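Side-chain contacts in transcriptional activator PlcR protein (Bacillus thuringiensis, PDB 3U3W), which activates virulence gene transcription in response to the quorum-sensing peptide PapR, binding DNA through a helix-turn-helix domain: residues E26-Q31 with A53-I58; D47-I52 with I61-V66; Q153-E158 with E186-N191. All blocks are in the same frame, centred on the assembly; numbering follows the deposited sequence.

Contact 1: E26-Q31 with A53-I58; sequences ENICHQ and AAKLQI. With nucleotides of chain F; nucleotides of chain E.
The peptide carbonyl of Glu26 is met by Lys55 within its own plane: NZ donates to Glu26 O along a lone pair at 2.8 Å, with a C=O...N angle of 127°. Two side chains further along the loop, His30 and Gln31, turn to DNA. The imidazole of His30 carries DC14 of chain F over one face, the base atom C5 standing 3.2 Å from NE2 and offset toward the ring rim, while a phosphate oxygen of the same nucleotide, OP2, lies at the ring edge in its plane. The amide of Gln31 meets the thymine methyl of DT2 of chain E, NE2 being 3.3 Å from C7, and its OE1 bonds to N6 of an adenine.

This is the turn of a helix-turn-helix unit: residues 26-30 link helix 21-25 to helix 31-38, whose N-cap is His30. With CG anti to the backbone N (chi1 -158°), the imidazole can cap Ser32 N through ND1 and still reach the base. The backbone N of His30 grips OP2 of DG13 of chain F at 2.9 Å and 173°, nearly straight.

Lys55 comes from helix 46-56, its chain bent at chi3 so that NZ reaches the carbonyl end of helix 21-25, where Leu24 O is a second acceptor. Two carbons of the turn flank the lysine tip less tightly: CB of Glu26 lies 3.7 Å from NZ, and the Ile28 and Lys55 side chains run past each other in opposite directions, with CD1 of Ile28 3.9 Å from CE of Lys55. The carboxylate of Glu26 stays apart, with OE2 4.7 Å from NZ, near enough perhaps to favour the ammonium electrostatically.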
loop_
_atom_site.group_PDB
_atom_site.type_symbol
_atom_site.label_atom_id
_atom_site.label_comp_id
_atom_site.label_asym_id
_atom_site.label_seq_id
_atom_site.Cartn_x
_atom_site.Cartn_y
_atom_site.Cartn_z
ATOM N N GLU A 26 -21.814 6.006 22.308
ATOM C CA GLU A 26 -23.013 5.233 21.959
ATOM C C GLU A 26 -22.742 3.816 21.451
ATOM O O GLU A 26 -21.987 3.609 20.496
ATOM C CB GLU A 26 -23.878 6.003 20.958
ATOM C CG GLU A 26 -24.707 7.110 21.594
ATOM C CD GLU A 26 -25.097 8.204 20.606
ATOM O OE1 GLU A 26 -25.583 9.273 21.054
ATOM O OE2 GLU A 26 -24.914 7.996 19.385
ATOM N N ASN A 27 -23.375 2.844 22.099
ATOM C CA ASN A 27 -23.269 1.442 21.705
ATOM C C ASN A 27 -21.884 0.868 21.944
ATOM O O ASN A 27 -21.621 -0.304 21.646
ATOM C CB ASN A 27 -23.681 1.251 20.241
ATOM C CG ASN A 27 -25.156 1.526 20.017
ATOM O OD1 ASN A 27 -26.011 0.703 20.361
ATOM N ND2 ASN A 27 -25.465 2.692 19.447
ATOM N N ILE A 28 -21.005 1.702 22.494
ATOM C CA ILE A 28 -19.640 1.296 22.773
ATOM C C ILE A 28 -19.395 1.203 24.279
ATOM O O ILE A 28 -18.972 0.165 24.786
ATOM C CB ILE A 28 -18.644 2.272 22.134
ATOM C CG1 ILE A 28 -18.955 2.442 20.644
ATOM C CG2 ILE A 28 -17.224 1.776 22.319
ATOM C CD1 ILE A 28 -17.986 3.348 19.912
ATOM N N CYS A 29 -19.676 2.289 24.989
ATOM C CA CYS A 29 -19.399 2.362 26.425
ATOM C C CYS A 29 -20.129 3.556 27.022
ATOM O O CYS A 29 -20.847 4.268 26.321
ATOM C CB CYS A 29 -17.897 2.526 26.663
ATOM S SG CYS A 29 -17.209 4.025 25.863
ATOM N N HIS A 30 -19.927 3.779 28.318
ATOM C CA HIS A 30 -20.507 4.930 29.010
ATOM C C HIS A 30 -19.766 6.217 28.631
ATOM O O HIS A 30 -18.569 6.182 28.328
ATOM C CB HIS A 30 -20.432 4.706 30.522
ATOM C CG HIS A 30 -21.422 5.508 31.302
ATOM N ND1 HIS A 30 -21.295 6.867 31.495
ATOM C CD2 HIS A 30 -22.556 5.143 31.947
ATOM C CE1 HIS A 30 -22.304 7.304 32.224
ATOM N NE2 HIS A 30 -23.084 6.276 32.512
ATOM N N GLN A 31 -20.459 7.355 28.653
ATOM C CA GLN A 31 -19.798 8.601 28.286
ATOM C C GLN A 31 -18.653 8.937 29.254
ATOM O O GLN A 31 -17.647 9.518 28.848
ATOM C CB GLN A 31 -20.794 9.764 28.155
ATOM C CG GLN A 31 -21.186 10.431 29.461
ATOM C CD GLN A 31 -20.221 11.513 29.896
ATOM O OE1 GLN A 31 -19.930 11.655 31.084
ATOM N NE2 GLN A 31 -19.729 12.292 28.940
ATOM N N ALA A 53 -12.276 3.785 17.228
ATOM C CA ALA A 53 -11.548 3.930 15.971
ATOM C C ALA A 53 -12.479 3.860 14.768
ATOM O O ALA A 53 -12.336 4.615 13.811
ATOM C CB ALA A 53 -10.443 2.884 15.859
ATOM N N ALA A 54 -13.437 2.949 14.823
ATOM C CA ALA A 54 -14.406 2.815 13.749
ATOM C C ALA A 54 -15.268 4.074 13.585
ATOM O O ALA A 54 -15.357 4.647 12.491
ATOM C CB ALA A 54 -15.275 1.586 13.979
ATOM N N LYS A 55 -15.898 4.506 14.672
ATOM C CA LYS A 55 -16.761 5.680 14.621
ATOM C C LYS A 55 -16.006 6.940 14.176
ATOM O O LYS A 55 -16.561 7.791 13.481
ATOM C CB LYS A 55 -17.470 5.910 15.965
ATOM C CG LYS A 55 -18.683 6.845 15.850
ATOM C CD LYS A 55 -19.549 6.851 17.106
ATOM C CE LYS A 55 -20.116 5.474 17.418
ATOM N NZ LYS A 55 -21.012 5.511 18.615
ATOM N N LEU A 56 -14.739 7.050 14.571
ATOM C CA LEU A 56 -13.933 8.217 14.225
ATOM C C LEU A 56 -13.236 8.042 12.874
ATOM O O LEU A 56 -12.605 8.970 12.369
ATOM C CB LEU A 56 -12.897 8.504 15.311
ATOM C CG LEU A 56 -13.366 8.809 16.735
ATOM C CD1 LEU A 56 -12.175 8.873 17.678
ATOM C CD2 LEU A 56 -14.144 10.097 16.785
ATOM N N GLN A 57 -13.364 6.854 12.290
ATOM C CA GLN A 57 -12.736 6.547 11.003
ATOM C C GLN A 57 -11.228 6.728 11.075
ATOM O O GLN A 57 -10.641 7.479 10.309
ATOM C CB GLN A 57 -13.333 7.395 9.873
ATOM C CG GLN A 57 -14.838 7.153 9.646
ATOM C CD GLN A 57 -15.435 8.018 8.530
ATOM O OE1 GLN A 57 -15.984 9.093 8.786
ATOM N NE2 GLN A 57 -15.334 7.543 7.289
ATOM N N ILE A 58 -10.605 6.033 12.014
ATOM C CA ILE A 58 -9.163 6.107 12.186
ATOM C C ILE A 58 -8.590 4.697 12.202
ATOM O O ILE A 58 -9.046 3.858 12.981
ATOM C CB ILE A 58 -8.805 6.811 13.506
ATOM C CG1 ILE A 58 -9.385 8.233 13.538
ATOM C CG2 ILE A 58 -7.292 6.768 13.744
ATOM C CD1 ILE A 58 -8.636 9.265 12.683
ATOM P P DG F 13 -18.635 0.711 30.162
ATOM O OP1 DG F 13 -19.290 -0.049 29.067
ATOM O OP2 DG F 13 -18.189 2.105 29.902
ATOM O "O5'" DG F 13 -19.600 0.727 31.432
ATOM C "C5'" DG F 13 -20.024 -0.484 32.044
ATOM C "C4'" DG F 13 -20.964 -0.182 33.200
ATOM O "O4'" DG F 13 -20.241 0.401 34.317
ATOM C "C3'" DG F 13 -22.102 0.787 32.900
ATOM O "O3'" DG F 13 -23.254 0.311 33.574
ATOM C "C2'" DG F 13 -21.617 2.118 33.468
ATOM C "C1'" DG F 13 -20.747 1.682 34.640
ATOM N N9 DG F 13 -19.581 2.528 34.882
ATOM C C8 DG F 13 -18.687 3.017 33.952
ATOM N N7 DG F 13 -17.720 3.740 34.461
ATOM C C5 DG F 13 -17.989 3.721 35.825
ATOM C C6 DG F 13 -17.284 4.327 36.886
ATOM O O6 DG F 13 -16.255 5.019 36.826
ATOM N N1 DG F 13 -17.898 4.062 38.108
ATOM C C2 DG F 13 -19.041 3.303 38.279
ATOM N N2 DG F 13 -19.484 3.154 39.539
ATOM N N3 DG F 13 -19.710 2.723 37.288
ATOM C C4 DG F 13 -19.126 2.979 36.097
ATOM P P DC F 14 -24.680 1.023 33.357
ATOM O OP1 DC F 14 -25.715 -0.041 33.307
ATOM O OP2 DC F 14 -24.555 1.979 32.231
ATOM O "O5'" DC F 14 -24.885 1.861 34.705
ATOM C "C5'" DC F 14 -24.669 1.220 35.962
ATOM C "C4'" DC F 14 -24.902 2.195 37.102
ATOM O "O4'" DC F 14 -23.682 2.921 37.422
ATOM C "C3'" DC F 14 -25.969 3.256 36.845
ATOM O "O3'" DC F 14 -26.647 3.474 38.083
ATOM C "C2'" DC F 14 -25.121 4.451 36.410
ATOM C "C1'" DC F 14 -23.938 4.312 37.368
ATOM N N1 DC F 14 -22.686 5.031 36.939
ATOM C C2 DC F 14 -21.750 5.479 37.891
ATOM O O2 DC F 14 -21.931 5.291 39.101
ATOM N N3 DC F 14 -20.638 6.115 37.453
ATOM C C4 DC F 14 -20.434 6.315 36.151
ATOM N N4 DC F 14 -19.313 6.954 35.799
ATOM C C5 DC F 14 -21.367 5.872 35.167
ATOM C C6 DC F 14 -22.463 5.243 35.604
ATOM P P DT E 2 -18.401 17.385 25.582
ATOM O OP1 DT E 2 -17.634 17.958 24.450
ATOM O OP2 DT E 2 -18.959 16.010 25.498
ATOM O "O5'" DT E 2 -17.475 17.470 26.874
ATOM C "C5'" DT E 2 -18.069 17.309 28.129
ATOM C "C4'" DT E 2 -17.092 17.681 29.212
ATOM O "O4'" DT E 2 -17.879 17.843 30.409
ATOM C "C3'" DT E 2 -16.092 16.587 29.564
ATOM O "O3'" DT E 2 -15.060 17.170 30.332
ATOM C "C2'" DT E 2 -16.953 15.650 30.407
ATOM C "C1'" DT E 2 -17.793 16.663 31.187
ATOM N N1 DT E 2 -19.160 16.185 31.509
ATOM C C2 DT E 2 -19.583 16.325 32.809
ATOM O O2 DT E 2 -18.887 16.822 33.673
ATOM N N3 DT E 2 -20.850 15.862 33.058
ATOM C C4 DT E 2 -21.711 15.284 32.147
ATOM O O4 DT E 2 -22.829 14.898 32.471
ATOM C C5 DT E 2 -21.207 15.164 30.801
ATOM C C7 DT E 2 -22.069 14.549 29.737
ATOM C C6 DT E 2 -19.969 15.616 30.543
#

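Contact 2: D47-I52 with I61-V66; sequences DILQGI and IHFYEV
Leu49 is a worked case of one forked side chain serving two aromatic rings. Its methyl CD1 approaches Phe63 CD2 at 4.0 Å, and its other methyl, CD2, lies 3.9 Å from Tyr64 CE2. The two rings sit on consecutive residues of helix 61-65, and the fork of the leucine lets each branch address one of them. CG of Leu49 lies opposite the backbone N (chi1 -170°), which carries the isobutyl group outward from helix 46-56 toward the second helix; chi2 of 56° then splits the methyls between the rings.

The aromatic residues share a first torsion but use it differently. In both, CG is placed beside the backbone N. The CB of Phe63 already points toward helix 46-56, and the ring and Leu49 run past each other in opposite directions. Tyr64 sets out to one side, and it is the far part of its ring that reaches Leu49, the two side chains crossing at a slant. Its hydroxyl goes on to a hydrogen bond with the OH of Tyr64 of the second subunit, so the same ring packs within the domain and pairs across the dimer.

All three residues are buried, and the contact is apolar throughout. Leu6 and Ile10 of helix 4-16 also pack on Phe63, while Met46 of the second subunit touches Leu49. The arrangement belongs to the hydrophobic core of a compact, all-helical DNA-binding domain of the XRE type, in which helix 61-65 closes against helix 46-56 behind the helix-turn-helix.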
loop_
_atom_site.group_PDB
_atom_site.type_symbol
_atom_site.label_atom_id
_atom_site.label_comp_id
_atom_site.label_asym_id
_atom_site.label_seq_id
_atom_site.Cartn_x
_atom_site.Cartn_y
_atom_site.Cartn_z
ATOM N N ASP A 47 -12.245 -4.005 22.581
ATOM C CA ASP A 47 -13.618 -3.715 22.182
ATOM C C ASP A 47 -13.859 -2.209 22.067
ATOM O O ASP A 47 -14.200 -1.701 20.998
ATOM C CB ASP A 47 -14.624 -4.362 23.151
ATOM C CG ASP A 47 -14.185 -4.275 24.616
ATOM O OD1 ASP A 47 -13.338 -3.418 24.951
ATOM O OD2 ASP A 47 -14.695 -5.068 25.440
ATOM N N ILE A 48 -13.673 -1.492 23.170
ATOM C CA ILE A 48 -13.869 -0.043 23.198
ATOM C C ILE A 48 -12.988 0.744 22.211
ATOM O O ILE A 48 -13.464 1.687 21.571
ATOM C CB ILE A 48 -13.733 0.509 24.630
ATOM C CG1 ILE A 48 -14.766 -0.174 25.537
ATOM C CG2 ILE A 48 -13.902 2.022 24.646
ATOM C CD1 ILE A 48 -14.801 0.323 26.967
ATOM N N LEU A 49 -11.725 0.348 22.057
ATOM C CA LEU A 49 -10.832 1.059 21.138
ATOM C C LEU A 49 -11.260 0.854 19.697
ATOM O O LEU A 49 -11.291 1.786 18.898
ATOM C CB LEU A 49 -9.399 0.570 21.284
ATOM C CG LEU A 49 -8.399 1.439 20.523
ATOM C CD1 LEU A 49 -8.511 2.914 20.955
ATOM C CD2 LEU A 49 -6.990 0.914 20.744
ATOM N N GLN A 50 -11.550 -0.397 19.381
ATOM C CA GLN A 50 -12.035 -0.812 18.082
ATOM C C GLN A 50 -13.273 0.007 17.691
ATOM O O GLN A 50 -13.352 0.558 16.594
ATOM C CB GLN A 50 -12.332 -2.313 18.147
ATOM C CG GLN A 50 -13.578 -2.762 17.425
ATOM C CD GLN A 50 -13.455 -2.557 15.948
ATOM O OE1 GLN A 50 -12.353 -2.610 15.396
ATOM N NE2 GLN A 50 -14.580 -2.294 15.290
ATOM N N GLY A 51 -14.215 0.110 18.618
ATOM C CA GLY A 51 -15.386 0.946 18.447
ATOM C C GLY A 51 -15.068 2.411 18.213
ATOM O O GLY A 51 -15.548 3.006 17.246
ATOM N N ILE A 52 -14.269 3.007 19.096
ATOM C CA ILE A 52 -13.901 4.418 18.939
ATOM C C ILE A 52 -13.189 4.676 17.604
ATOM O O ILE A 52 -13.473 5.661 16.925
ATOM C CB ILE A 52 -13.021 4.906 20.102
ATOM C CG1 ILE A 52 -13.854 5.069 21.367
ATOM C CG2 ILE A 52 -12.321 6.216 19.759
ATOM C CD1 ILE A 52 -13.009 5.069 22.619
ATOM N N ILE A 61 -4.037 1.326 14.102
ATOM C CA ILE A 61 -2.596 1.384 14.372
ATOM C C ILE A 61 -2.199 2.801 14.795
ATOM O O ILE A 61 -1.198 3.007 15.482
ATOM C CB ILE A 61 -1.742 0.889 13.149
ATOM C CG1 ILE A 61 -0.243 0.862 13.480
ATOM C CG2 ILE A 61 -1.999 1.737 11.901
ATOM C CD1 ILE A 61 0.146 -0.096 14.583
ATOM N N HIS A 62 -3.016 3.773 14.402
ATOM C CA HIS A 62 -2.760 5.156 14.762
ATOM C C HIS A 62 -2.731 5.358 16.269
ATOM O O HIS A 62 -1.890 6.078 16.792
ATOM C CB HIS A 62 -3.797 6.087 14.144
ATOM C CG HIS A 62 -3.574 7.527 14.477
ATOM N ND1 HIS A 62 -2.387 8.176 14.212
ATOM C CD2 HIS A 62 -4.376 8.442 15.070
ATOM C CE1 HIS A 62 -2.470 9.429 14.615
ATOM N NE2 HIS A 62 -3.669 9.620 15.136
ATOM N N PHE A 63 -3.657 4.733 16.976
ATOM C CA PHE A 63 -3.705 4.930 18.413
ATOM C C PHE A 63 -2.541 4.234 19.100
ATOM O O PHE A 63 -2.057 4.678 20.143
ATOM C CB PHE A 63 -5.053 4.493 18.966
ATOM C CG PHE A 63 -6.192 5.264 18.392
ATOM C CD1 PHE A 63 -6.313 6.616 18.643
ATOM C CD2 PHE A 63 -7.121 4.653 17.575
ATOM C CE1 PHE A 63 -7.352 7.338 18.104
ATOM C CE2 PHE A 63 -8.161 5.371 17.031
ATOM C CZ PHE A 63 -8.277 6.710 17.295
ATOM N N TYR A 64 -2.064 3.158 18.499
ATOM C CA TYR A 64 -0.869 2.529 19.020
ATOM C C TYR A 64 0.378 3.369 18.734
ATOM O O TYR A 64 1.228 3.529 19.608
ATOM C CB TYR A 64 -0.735 1.106 18.494
ATOM C CG TYR A 64 -1.678 0.156 19.190
ATOM C CD1 TYR A 64 -1.276 -0.544 20.324
ATOM C CD2 TYR A 64 -2.978 -0.022 18.733
ATOM C CE1 TYR A 64 -2.140 -1.408 20.977
ATOM C CE2 TYR A 64 -3.846 -0.886 19.378
ATOM C CZ TYR A 64 -3.420 -1.573 20.497
ATOM O OH TYR A 64 -4.279 -2.429 21.136
ATOM N N GLU A 65 0.476 3.924 17.529
ATOM C CA GLU A 65 1.618 4.759 17.173
ATOM C C GLU A 65 1.841 5.886 18.178
ATOM O O GLU A 65 2.953 6.071 18.682
ATOM C CB GLU A 65 1.452 5.340 15.768
ATOM C CG GLU A 65 1.677 4.330 14.664
ATOM C CD GLU A 65 1.319 4.873 13.291
ATOM O OE1 GLU A 65 0.519 5.835 13.218
ATOM O OE2 GLU A 65 1.839 4.339 12.283
ATOM N N VAL A 66 0.784 6.634 18.473
ATOM C CA VAL A 66 0.908 7.782 19.360
ATOM C C VAL A 66 0.942 7.389 20.832
ATOM O O VAL A 66 1.039 8.243 21.708
ATOM C CB VAL A 66 -0.218 8.777 19.124
ATOM C CG1 VAL A 66 -0.180 9.248 17.680
ATOM C CG2 VAL A 66 -1.554 8.135 19.444
#

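Contact 3: Q153-E158 with E186-N191; sequences QNLYIE and EALHDN
Two pairs, one apolar and one polar, join helix 153-167 to the loop that leaves helix 171-187. In the apolar pair Leu155 and Leu188 reach toward each other tip to tip, with the CD1 methyls 3.8 Å apart. Both side chains are extended, chi2 being -176° in Leu155 and -165° in Leu188, which brings the methyl ends together across a backbone separation of 10.5 Å between the CA atoms. Leu185 of helix 171-187 adds to the packing on Leu155, and Gln57 of the second subunit touches Leu188.

The polar pair is Tyr156 and Asn191. ND2 of Asn191 donates to Tyr156 OH at 2.9 Å, coming in at the ring edge near its plane. The phenol oxygen lies almost exactly in the amide plane, yet ring and amide are nearly perpendicular to each other, and the N-H...O angle of 138° marks a bent bond.

Aromatic and capping interactions join in from outside. Phe194 meets the Tyr156 ring edge-to-face, and its backbone N donates a weak hydrogen bond to OD1 of Asn191, the N-cap of helix 192-208.

Both ends of the Asn191 amide are therefore engaged: the nitrogen holds a tyrosine of one helix while the oxygen, more weakly, caps the start of another, which would probably limit rotation of the group and tie helix 153-167 to the start of helix 192-208.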
loop_
_atom_site.group_PDB
_atom_site.type_symbol
_atom_site.label_atom_id
_atom_site.label_comp_id
_atom_site.label_asym_id
_atom_site.label_seq_id
_atom_site.Cartn_x
_atom_site.Cartn_y
_atom_site.Cartn_z
ATOM N N GLN A 153 11.451 -3.525 9.209
ATOM C CA GLN A 153 12.665 -2.708 9.307
ATOM C C GLN A 153 13.985 -3.510 9.354
ATOM O O GLN A 153 14.922 -3.184 8.639
ATOM C CB GLN A 153 12.570 -1.752 10.492
ATOM C CG GLN A 153 13.682 -0.735 10.536
ATOM C CD GLN A 153 13.257 0.558 11.212
ATOM O OE1 GLN A 153 12.600 1.410 10.600
ATOM N NE2 GLN A 153 13.627 0.709 12.480
ATOM N N ASN A 154 14.052 -4.550 10.186
ATOM C CA ASN A 154 15.195 -5.460 10.178
ATOM C C ASN A 154 15.471 -6.093 8.809
ATOM O O ASN A 154 16.633 -6.279 8.430
ATOM C CB ASN A 154 15.034 -6.571 11.226
ATOM C CG ASN A 154 15.087 -6.051 12.629
ATOM O OD1 ASN A 154 15.641 -4.990 12.888
ATOM N ND2 ASN A 154 14.497 -6.793 13.553
ATOM N N LEU A 155 14.409 -6.450 8.086
ATOM C CA LEU A 155 14.574 -7.015 6.752
ATOM C C LEU A 155 15.169 -5.971 5.811
ATOM O O LEU A 155 16.029 -6.282 4.992
ATOM C CB LEU A 155 13.257 -7.596 6.213
ATOM C CG LEU A 155 12.722 -8.771 7.047
ATOM C CD1 LEU A 155 11.481 -9.378 6.437
ATOM C CD2 LEU A 155 13.780 -9.842 7.225
ATOM N N TYR A 156 14.740 -4.722 5.961
ATOM C CA TYR A 156 15.290 -3.644 5.148
ATOM C C TYR A 156 16.798 -3.465 5.405
ATOM O O TYR A 156 17.583 -3.236 4.483
ATOM C CB TYR A 156 14.567 -2.339 5.433
ATOM C CG TYR A 156 13.076 -2.357 5.175
ATOM C CD1 TYR A 156 12.515 -3.262 4.289
ATOM C CD2 TYR A 156 12.228 -1.449 5.820
ATOM C CE1 TYR A 156 11.136 -3.273 4.048
ATOM C CE2 TYR A 156 10.872 -1.449 5.595
ATOM C CZ TYR A 156 10.323 -2.366 4.702
ATOM O OH TYR A 156 8.966 -2.381 4.462
ATOM N N ILE A 157 17.192 -3.582 6.668
ATOM C CA ILE A 157 18.597 -3.521 7.049
ATOM C C ILE A 157 19.393 -4.727 6.481
ATOM O O ILE A 157 20.505 -4.567 5.958
ATOM C CB ILE A 157 18.733 -3.365 8.591
ATOM C CG1 ILE A 157 18.159 -2.007 9.023
ATOM C CG2 ILE A 157 20.198 -3.472 9.040
ATOM C CD1 ILE A 157 17.936 -1.859 10.518
ATOM N N GLU A 158 18.807 -5.920 6.547
ATOM C CA GLU A 158 19.428 -7.082 5.926
ATOM C C GLU A 158 19.612 -6.921 4.425
ATOM O O GLU A 158 20.606 -7.394 3.861
ATOM C CB GLU A 158 18.649 -8.352 6.249
ATOM C CG GLU A 158 18.859 -8.810 7.685
ATOM C CD GLU A 158 17.844 -9.845 8.115
ATOM O OE1 GLU A 158 17.367 -9.783 9.270
ATOM O OE2 GLU A 158 17.521 -10.723 7.299
ATOM N N GLU A 186 8.274 -15.025 3.298
ATOM C CA GLU A 186 7.230 -16.048 3.163
ATOM C C GLU A 186 6.376 -16.052 4.419
ATOM O O GLU A 186 5.144 -16.056 4.359
ATOM C CB GLU A 186 7.849 -17.439 2.998
ATOM C CG GLU A 186 8.765 -17.614 1.789
ATOM C CD GLU A 186 8.011 -18.005 0.522
ATOM O OE1 GLU A 186 6.849 -18.472 0.629
ATOM O OE2 GLU A 186 8.590 -17.847 -0.579
ATOM N N ALA A 187 7.067 -16.041 5.556
ATOM C CA ALA A 187 6.462 -16.039 6.885
ATOM C C ALA A 187 5.657 -14.779 7.218
ATOM O O ALA A 187 4.575 -14.870 7.787
ATOM C CB ALA A 187 7.543 -16.264 7.954
ATOM N N LEU A 188 6.183 -13.608 6.882
ATOM C CA LEU A 188 5.513 -12.379 7.264
ATOM C C LEU A 188 4.357 -12.044 6.334
ATOM O O LEU A 188 4.282 -12.499 5.200
ATOM C CB LEU A 188 6.490 -11.202 7.339
ATOM C CG LEU A 188 7.707 -11.372 8.253
ATOM C CD1 LEU A 188 8.375 -10.023 8.514
ATOM C CD2 LEU A 188 7.319 -12.029 9.562
ATOM N N HIS A 189 3.441 -11.240 6.846
ATOM C CA HIS A 189 2.366 -10.688 6.042
ATOM C C HIS A 189 2.906 -10.047 4.763
ATOM O O HIS A 189 4.080 -9.685 4.678
ATOM C CB HIS A 189 1.529 -9.709 6.877
ATOM C CG HIS A 189 0.584 -10.395 7.815
ATOM N ND1 HIS A 189 0.917 -11.550 8.493
ATOM C CD2 HIS A 189 -0.693 -10.109 8.164
ATOM C CE1 HIS A 189 -0.111 -11.938 9.227
ATOM N NE2 HIS A 189 -1.100 -11.082 9.045
ATOM N N ASP A 190 2.049 -9.933 3.761
ATOM C CA ASP A 190 2.476 -9.441 2.467
ATOM C C ASP A 190 3.041 -8.026 2.478
ATOM O O ASP A 190 2.414 -7.082 2.955
ATOM C CB ASP A 190 1.343 -9.576 1.446
ATOM C CG ASP A 190 0.941 -11.042 1.209
ATOM O OD1 ASP A 190 1.758 -11.959 1.524
ATOM O OD2 ASP A 190 -0.195 -11.263 0.718
ATOM N N ASN A 191 4.257 -7.922 1.954
ATOM C CA ASN A 191 4.894 -6.660 1.624
ATOM C C ASN A 191 5.502 -6.875 0.251
ATOM O O ASN A 191 6.707 -7.099 0.117
ATOM C CB ASN A 191 5.987 -6.331 2.632
ATOM C CG ASN A 191 6.582 -4.944 2.424
ATOM O OD1 ASN A 191 6.366 -4.289 1.394
ATOM N ND2 ASN A 191 7.352 -4.497 3.403
#

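In the fold
Contacts 1 and 2 belong to one small domain and share helix 46-56; their centres are 10 Å apart and they touch directly. Ile28 CD1 lies 3.5 Å from Gly51 C and Cys29 CB 3.8 Å from Ile48 CD1, so the DNA-binding loop 26-31 is continuous with the apolar core. Ala53 CB, 3.6 Å from Phe63 CE2, links the two contacts again. Contact 3 stands apart in the C-terminal helical domain, its centre 24 Å from that of contact 2 and 33 Å from that of contact 1, its nearest atom about 25 Å from the DNA. Across the dimer, its His189 meets His62 edge-to-face and its Leu188 packs on Gln57, both partners in the second subunit's small domain.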